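Local coordinates for protein glycoside hydrolase family 81 (Clostridium thermocellum, PDB 6FOP) that hydrolyses beta-1,3-glucans such as laminarin, probably as an endo-acting, inverting family 81 glucanase of the cellulosome, at residues Asp227-Trp232 with Trp457-Thr462; Ala356-Asn361 with Thr649-Cys654. All coordinates share one frame; numbering follows the deposited sequence.

In the fold
The two contacts tie separate regions of a single-chain enzyme together and do not meet: their centres are about 41 Å apart and their nearest atoms about 25 Å. Interaction 1 fastens strand 223-235, which pairs with strand 240-251, to the loop after helix 440-455; its centre is about 16 Å from the centre of the chain. Interaction 2 lies farther out, its centre about 31 Å from that of the chain, where helix 339-359 meets helix 646-659. Along the sequence the segments alternate, so loop 457-462 falls between these two helices. Beyond 457-462 the chain goes on to a calcium site at Leu467, Arg468 and Phe470, and a calcium ion lies about 9 Å from the Val230 side chain, nearest atoms.

Interaction 1 (Asp227-Trp232 with Trp457-Thr462); sequences DTKVEW and WDRNDT
Lys229 and Val230 on strand 223-235 receive the guanidinium of Arg459, while Trp232, farther along the strand, meets Trp457. Earlier on the strand, Asp227 and Thr228 fix the lysine ammonium in one of the two conformers modelled for Lys229, the one described here. NZ of Lys229 forms a salt bridge with OD1 of Asp227 at 3.1 Å, on the syn side of the carboxylate, and donates to the Thr228 carbonyl oxygen from above the carbonyl plane. To reach them, the Lys229 chain bends at chi2 (-85°) and chi4 (-80°), folding back beside its own strand. Its methylene CD then lies over the centre of the Arg459 guanidinium, 3.6 Å from CZ, and the two side chains run past each other in opposite directions. The like charges are near, with Lys229 NZ 3.8 Å from Arg459 NH1, but each has an acid: Asp227 for the lysine, Asp109 for the arginine, which probably eases the repulsion.

At Val230 the backbone oxygen lies at the edge of the guanidinium, in its plane, and takes a weak hydrogen bond from Arg459 NH2 (3.1 Å, 124° at the hydrogen). Asp109 strengthens the junction, bonding both Arg459 NH2 and the Val230 amide. At Trp232, CZ2 on the indole edge approaches CB of Trp457 at 4.4 Å. A type I turn, Asp458 to Asp461, and an Asx turn from Asp458 OD1 to Asn460 N shape the loop. The contact joins a beta-sheet region to the family 81 C-terminal domain, whose six-hairpin clan is consistent with an (alpha/alpha)6 barrel.

Interaction 2 (Ala356-Asn361 with Thr649-Cys654); sequences AEQLGN and TYHWIC
Gln358 on the last turn of helix 339-359 reaches across to His651 of helix 646-659, and one hydrogen bond carries this contact of 67 Å². CB of Gln358 leaves the helix in the direction of the other segment, and CG stands anti to the carbonyl carbon (chi1 -70°). From there the chain runs extended through CD. These methylenes serve mainly as a spacer, for the helix backbones stay well apart: CA of Gln358 and CA of His651 are 10.9 Å from each other. CD itself comes to 3.8 Å from His651 NE2.

The amide then divides its work between two partners. OE1 accepts from His651 NE2 at 2.8 Å, with an angle of 151° at the hydrogen, and the donor lies in the carbonyl plane on a lone pair of the oxygen. From the imidazole side, OE1 sits near the ring's edge, tilted a little from its plane. Amide and ring planes differ by 31°, and the two side chains cross at about a right angle. The other branch, NE2 of Gln358, donates to the carbonyl oxygen of Leu309, which helps fix which way round the amide lies. His651 NE2 must carry a proton to make the bond, and the buried imidazole also meets the ring of Tyr315, which is nearly parallel to it.

A Schellman motif follows, with Gly360 at positive phi, and Asn361 caps the next helix, 362-379. Helix 317-329 packs against Ala356 and Leu359, while helices 615-622 and 627-633 flank 649-654; the Gln358-His651 bridge thus spans two helices of the C-terminal domain beside the connecting loop that contains Leu309 and Tyr315.

Interaction 1 (Asp227-Trp232 with Trp457-Thr462)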
loop_
_atom_site.group_PDB
_atom_site.type_symbol
_atom_site.label_atom_id
_atom_site.label_comp_id
_atom_site.label_asym_id
_atom_site.label_seq_id
_atom_site.Cartn_x
_atom_site.Cartn_y
_atom_site.Cartn_z
ATOM N N ASP A 227 -16.119 14.152 -3.891
ATOM C CA ASP A 227 -14.746 13.907 -4.374
ATOM C C ASP A 227 -13.859 13.753 -3.145
ATOM O O ASP A 227 -14.151 14.297 -2.081
ATOM C CB ASP A 227 -14.251 15.045 -5.283
ATOM C CG ASP A 227 -13.062 14.643 -6.168
ATOM O OD1 ASP A 227 -12.756 13.465 -6.308
ATOM O OD2 ASP A 227 -12.461 15.567 -6.746
ATOM N N THR A 228 -12.766 13.009 -3.315
ATOM C CA THR A 228 -11.752 12.832 -2.285
ATOM C C THR A 228 -10.375 12.875 -2.968
ATOM O O THR A 228 -10.189 12.294 -4.055
ATOM C CB THR A 228 -11.905 11.527 -1.476
ATOM O OG1 THR A 228 -11.778 10.388 -2.330
ATOM C CG2 THR A 228 -13.266 11.504 -0.749
ATOM N N LYS A 229 -9.441 13.573 -2.319
ATOM C CA LYS A 229 -8.109 13.829 -2.887
ATOM C C LYS A 229 -7.034 13.810 -1.837
ATOM O O LYS A 229 -7.191 14.404 -0.761
ATOM C CB LYS A 229 -8.089 15.224 -3.554
ATOM C CG LYS A 229 -8.951 15.371 -4.796
ATOM C CD LYS A 229 -8.245 14.906 -6.071
ATOM C CE LYS A 229 -9.236 14.491 -7.159
ATOM N NZ LYS A 229 -9.719 13.092 -6.852
ATOM N N VAL A 230 -5.899 13.195 -2.186
ATOM C CA VAL A 230 -4.645 13.367 -1.432
ATOM C C VAL A 230 -3.659 14.210 -2.211
ATOM O O VAL A 230 -3.638 14.179 -3.434
ATOM C CB VAL A 230 -3.995 12.058 -1.020
ATOM C CG1 VAL A 230 -4.936 11.303 -0.099
ATOM C CG2 VAL A 230 -3.559 11.213 -2.228
ATOM N N GLU A 231 -2.854 14.966 -1.462
ATOM C CA GLU A 231 -1.704 15.674 -2.015
ATOM C C GLU A 231 -0.561 15.486 -1.027
ATOM O O GLU A 231 -0.805 15.280 0.163
ATOM C CB GLU A 231 -1.971 17.168 -2.162
ATOM C CG GLU A 231 -3.224 17.567 -2.885
ATOM C CD GLU A 231 -3.555 19.006 -2.524
ATOM O OE1 GLU A 231 -4.292 19.279 -1.520
ATOM O OE2 GLU A 231 -2.992 19.861 -3.186
ATOM N N TRP A 232 0.676 15.543 -1.507
ATOM C CA TRP A 232 1.835 15.343 -0.630
ATOM C C TRP A 232 2.933 16.346 -0.913
ATOM O O TRP A 232 3.017 16.903 -2.013
ATOM C CB TRP A 232 2.398 13.921 -0.746
ATOM C CG TRP A 232 2.765 13.524 -2.110
ATOM C CD1 TRP A 232 3.967 13.758 -2.747
ATOM C CD2 TRP A 232 1.954 12.815 -3.045
ATOM N NE1 TRP A 232 3.933 13.236 -3.996
ATOM C CE2 TRP A 232 2.717 12.650 -4.217
ATOM C CE3 TRP A 232 0.648 12.291 -3.002
ATOM C CZ2 TRP A 232 2.212 12.007 -5.345
ATOM C CZ3 TRP A 232 0.171 11.642 -4.105
ATOM C CH2 TRP A 232 0.946 11.510 -5.266
ATOM N N TRP A 457 1.378 9.260 -10.819
ATOM C CA TRP A 457 1.195 10.478 -10.005
ATOM C C TRP A 457 0.419 11.570 -10.762
ATOM O O TRP A 457 0.087 12.590 -10.168
ATOM C CB TRP A 457 2.570 11.032 -9.596
ATOM C CG TRP A 457 3.379 11.487 -10.778
ATOM C CD1 TRP A 457 3.413 12.740 -11.293
ATOM C CD2 TRP A 457 4.199 10.685 -11.621
ATOM N NE1 TRP A 457 4.224 12.795 -12.383
ATOM C CE2 TRP A 457 4.721 11.539 -12.620
ATOM C CE3 TRP A 457 4.581 9.329 -11.618
ATOM C CZ2 TRP A 457 5.582 11.081 -13.614
ATOM C CZ3 TRP A 457 5.413 8.880 -12.613
ATOM C CH2 TRP A 457 5.914 9.754 -13.592
ATOM N N ASP A 458 0.218 11.384 -12.064
ATOM C CA ASP A 458 -0.307 12.432 -12.939
ATOM C C ASP A 458 -1.764 12.099 -13.294
ATOM O O ASP A 458 -2.048 11.213 -14.113
ATOM C CB ASP A 458 0.549 12.535 -14.186
ATOM C CG ASP A 458 0.085 13.638 -15.127
ATOM O OD1 ASP A 458 -0.985 14.270 -14.905
ATOM O OD2 ASP A 458 0.805 13.899 -16.108
ATOM N N ARG A 459 -2.668 12.849 -12.678
ATOM C CA ARG A 459 -4.101 12.601 -12.838
ATOM C C ARG A 459 -4.576 12.902 -14.250
ATOM O O ARG A 459 -5.664 12.473 -14.631
ATOM C CB ARG A 459 -4.901 13.447 -11.863
ATOM C CG ARG A 459 -4.586 13.193 -10.408
ATOM C CD ARG A 459 -5.353 14.152 -9.514
ATOM N NE ARG A 459 -4.936 14.079 -8.113
ATOM C CZ ARG A 459 -5.344 13.144 -7.277
ATOM N NH1 ARG A 459 -6.153 12.159 -7.709
ATOM N NH2 ARG A 459 -4.931 13.162 -6.010
ATOM N N ASN A 460 -3.786 13.651 -15.014
ATOM C CA ASN A 460 -4.150 13.971 -16.391
ATOM C C ASN A 460 -3.600 12.969 -17.402
ATOM O O ASN A 460 -3.943 13.048 -18.568
ATOM C CB ASN A 460 -3.689 15.383 -16.754
ATOM C CG ASN A 460 -4.425 16.456 -15.967
ATOM O OD1 ASN A 460 -3.820 17.415 -15.501
ATOM N ND2 ASN A 460 -5.731 16.281 -15.795
ATOM N N ASP A 461 -2.792 12.010 -16.940
ATOM C CA ASP A 461 -2.269 10.971 -17.821
ATOM C C ASP A 461 -3.225 9.794 -17.708
ATOM O O ASP A 461 -3.145 9.013 -16.737
ATOM C CB ASP A 461 -0.857 10.565 -17.422
ATOM C CG ASP A 461 -0.305 9.448 -18.291
ATOM O OD1 ASP A 461 -0.985 8.897 -19.187
ATOM O OD2 ASP A 461 0.855 9.115 -18.069
ATOM N N THR A 462 -4.097 9.666 -18.698
ATOM C CA THR A 462 -5.194 8.702 -18.671
ATOM C C THR A 462 -4.806 7.283 -19.057
ATOM O O THR A 462 -5.654 6.387 -19.046
ATOM C CB THR A 462 -6.335 9.153 -19.621
ATOM O OG1 THR A 462 -5.835 9.216 -20.968
ATOM C CG2 THR A 462 -6.867 10.502 -19.228
#

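Interaction 2 (Ala356-Asn361 with Thr649-Cys654)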
loop_
_atom_site.group_PDB
_atom_site.type_symbol
_atom_site.label_atom_id
_atom_site.label_comp_id
_atom_site.label_asym_id
_atom_site.label_seq_id
_atom_site.Cartn_x
_atom_site.Cartn_y
_atom_site.Cartn_z
ATOM N N ALA A 356 30.736 -5.482 -5.118
ATOM C CA ALA A 356 31.801 -5.709 -6.098
ATOM C C ALA A 356 32.651 -4.460 -6.353
ATOM O O ALA A 356 33.899 -4.528 -6.407
ATOM C CB ALA A 356 31.254 -6.235 -7.408
ATOM N N GLU A 357 31.995 -3.316 -6.486
ATOM C CA GLU A 357 32.692 -2.059 -6.731
ATOM C C GLU A 357 33.570 -1.674 -5.543
ATOM O O GLU A 357 34.750 -1.297 -5.713
ATOM C CB GLU A 357 31.698 -0.934 -7.015
ATOM C CG GLU A 357 30.972 -1.112 -8.335
ATOM C CD GLU A 357 29.799 -0.207 -8.532
ATOM O OE1 GLU A 357 29.241 0.250 -7.519
ATOM O OE2 GLU A 357 29.423 -0.011 -9.713
ATOM N N GLN A 358 33.048 -1.828 -4.334
ATOM C CA GLN A 358 33.822 -1.511 -3.101
ATOM C C GLN A 358 35.089 -2.356 -2.993
ATOM O O GLN A 358 36.115 -1.881 -2.492
ATOM C CB GLN A 358 32.968 -1.727 -1.854
ATOM C CG GLN A 358 31.862 -0.693 -1.710
ATOM C CD GLN A 358 30.844 -1.043 -0.645
ATOM O OE1 GLN A 358 30.913 -2.071 0.022
ATOM N NE2 GLN A 358 29.864 -0.182 -0.502
ATOM N N LEU A 359 35.002 -3.604 -3.453
ATOM C CA LEU A 359 36.142 -4.512 -3.397
ATOM C C LEU A 359 37.127 -4.328 -4.525
ATOM O O LEU A 359 38.207 -4.925 -4.474
ATOM C CB LEU A 359 35.645 -5.952 -3.395
ATOM C CG LEU A 359 34.898 -6.380 -2.136
ATOM C CD1 LEU A 359 34.080 -7.617 -2.446
ATOM C CD2 LEU A 359 35.845 -6.680 -0.993
ATOM N N GLY A 360 36.779 -3.552 -5.541
ATOM C CA GLY A 360 37.625 -3.424 -6.737
ATOM C C GLY A 360 37.534 -4.636 -7.649
ATOM O O GLY A 360 38.411 -4.868 -8.478
ATOM N N ASN A 361 36.447 -5.392 -7.530
ATOM C CA ASN A 361 36.234 -6.574 -8.366
ATOM C C ASN A 361 35.502 -6.167 -9.655
ATOM O O ASN A 361 34.284 -6.235 -9.779
ATOM C CB ASN A 361 35.503 -7.657 -7.590
ATOM C CG ASN A 361 35.527 -8.993 -8.312
ATOM O OD1 ASN A 361 35.547 -9.041 -9.556
ATOM N ND2 ASN A 361 35.556 -10.090 -7.541
ATOM N N THR A 649 24.249 -10.639 2.142
ATOM C CA THR A 649 23.868 -10.990 3.522
ATOM C C THR A 649 24.999 -10.707 4.484
ATOM O O THR A 649 24.803 -10.055 5.516
ATOM C CB THR A 649 23.444 -12.466 3.590
ATOM O OG1 THR A 649 22.234 -12.641 2.831
ATOM C CG2 THR A 649 23.255 -12.942 5.010
ATOM N N TYR A 650 26.200 -11.170 4.126
ATOM C CA TYR A 650 27.292 -10.999 5.046
ATOM C C TYR A 650 27.798 -9.565 5.122
ATOM O O TYR A 650 28.164 -9.100 6.197
ATOM C CB TYR A 650 28.390 -11.966 4.710
ATOM C CG TYR A 650 29.321 -12.230 5.841
ATOM C CD1 TYR A 650 28.849 -12.655 7.077
ATOM C CD2 TYR A 650 30.695 -12.076 5.674
ATOM C CE1 TYR A 650 29.725 -12.924 8.118
ATOM C CE2 TYR A 650 31.585 -12.373 6.702
ATOM C CZ TYR A 650 31.087 -12.773 7.928
ATOM O OH TYR A 650 31.914 -13.064 8.976
ATOM N N HIS A 651 27.716 -8.835 4.005
ATOM C CA HIS A 651 28.040 -7.397 3.971
ATOM C C HIS A 651 27.081 -6.600 4.862
ATOM O O HIS A 651 27.506 -5.712 5.601
ATOM C CB HIS A 651 27.989 -6.952 2.525
ATOM C CG HIS A 651 28.307 -5.514 2.277
ATOM N ND1 HIS A 651 27.336 -4.539 2.206
ATOM C CD2 HIS A 651 29.467 -4.911 1.920
ATOM C CE1 HIS A 651 27.889 -3.400 1.857
ATOM N NE2 HIS A 651 29.181 -3.599 1.665
ATOM N N TRP A 652 25.786 -6.963 4.824
ATOM C CA TRP A 652 24.781 -6.301 5.648
ATOM C C TRP A 652 25.092 -6.514 7.129
ATOM O O TRP A 652 25.210 -5.552 7.929
ATOM C CB TRP A 652 23.415 -6.872 5.305
ATOM C CG TRP A 652 22.294 -6.438 6.194
ATOM C CD1 TRP A 652 21.861 -7.045 7.336
ATOM C CD2 TRP A 652 21.397 -5.348 5.966
ATOM N NE1 TRP A 652 20.785 -6.388 7.855
ATOM C CE2 TRP A 652 20.474 -5.341 7.036
ATOM C CE3 TRP A 652 21.305 -4.354 4.986
ATOM C CZ2 TRP A 652 19.456 -4.401 7.131
ATOM C CZ3 TRP A 652 20.289 -3.430 5.078
ATOM C CH2 TRP A 652 19.396 -3.442 6.155
ATOM N N ILE A 653 25.235 -7.778 7.508
ATOM C CA ILE A 653 25.418 -8.104 8.914
ATOM C C ILE A 653 26.703 -7.472 9.468
ATOM O O ILE A 653 26.701 -6.870 10.551
ATOM C CB ILE A 653 25.448 -9.630 9.109
ATOM C CG1 ILE A 653 24.073 -10.241 8.825
ATOM C CG2 ILE A 653 25.881 -9.975 10.523
ATOM C CD1 ILE A 653 24.076 -11.750 8.721
ATOM N N CYS A 654 27.794 -7.592 8.704
ATOM C CA CYS A 654 29.100 -7.107 9.189
ATOM C C CYS A 654 29.180 -5.580 9.191
ATOM O O CYS A 654 29.880 -4.994 10.019
ATOM C CB CYS A 654 30.231 -7.680 8.364
ATOM S SG CYS A 654 30.464 -9.459 8.602
#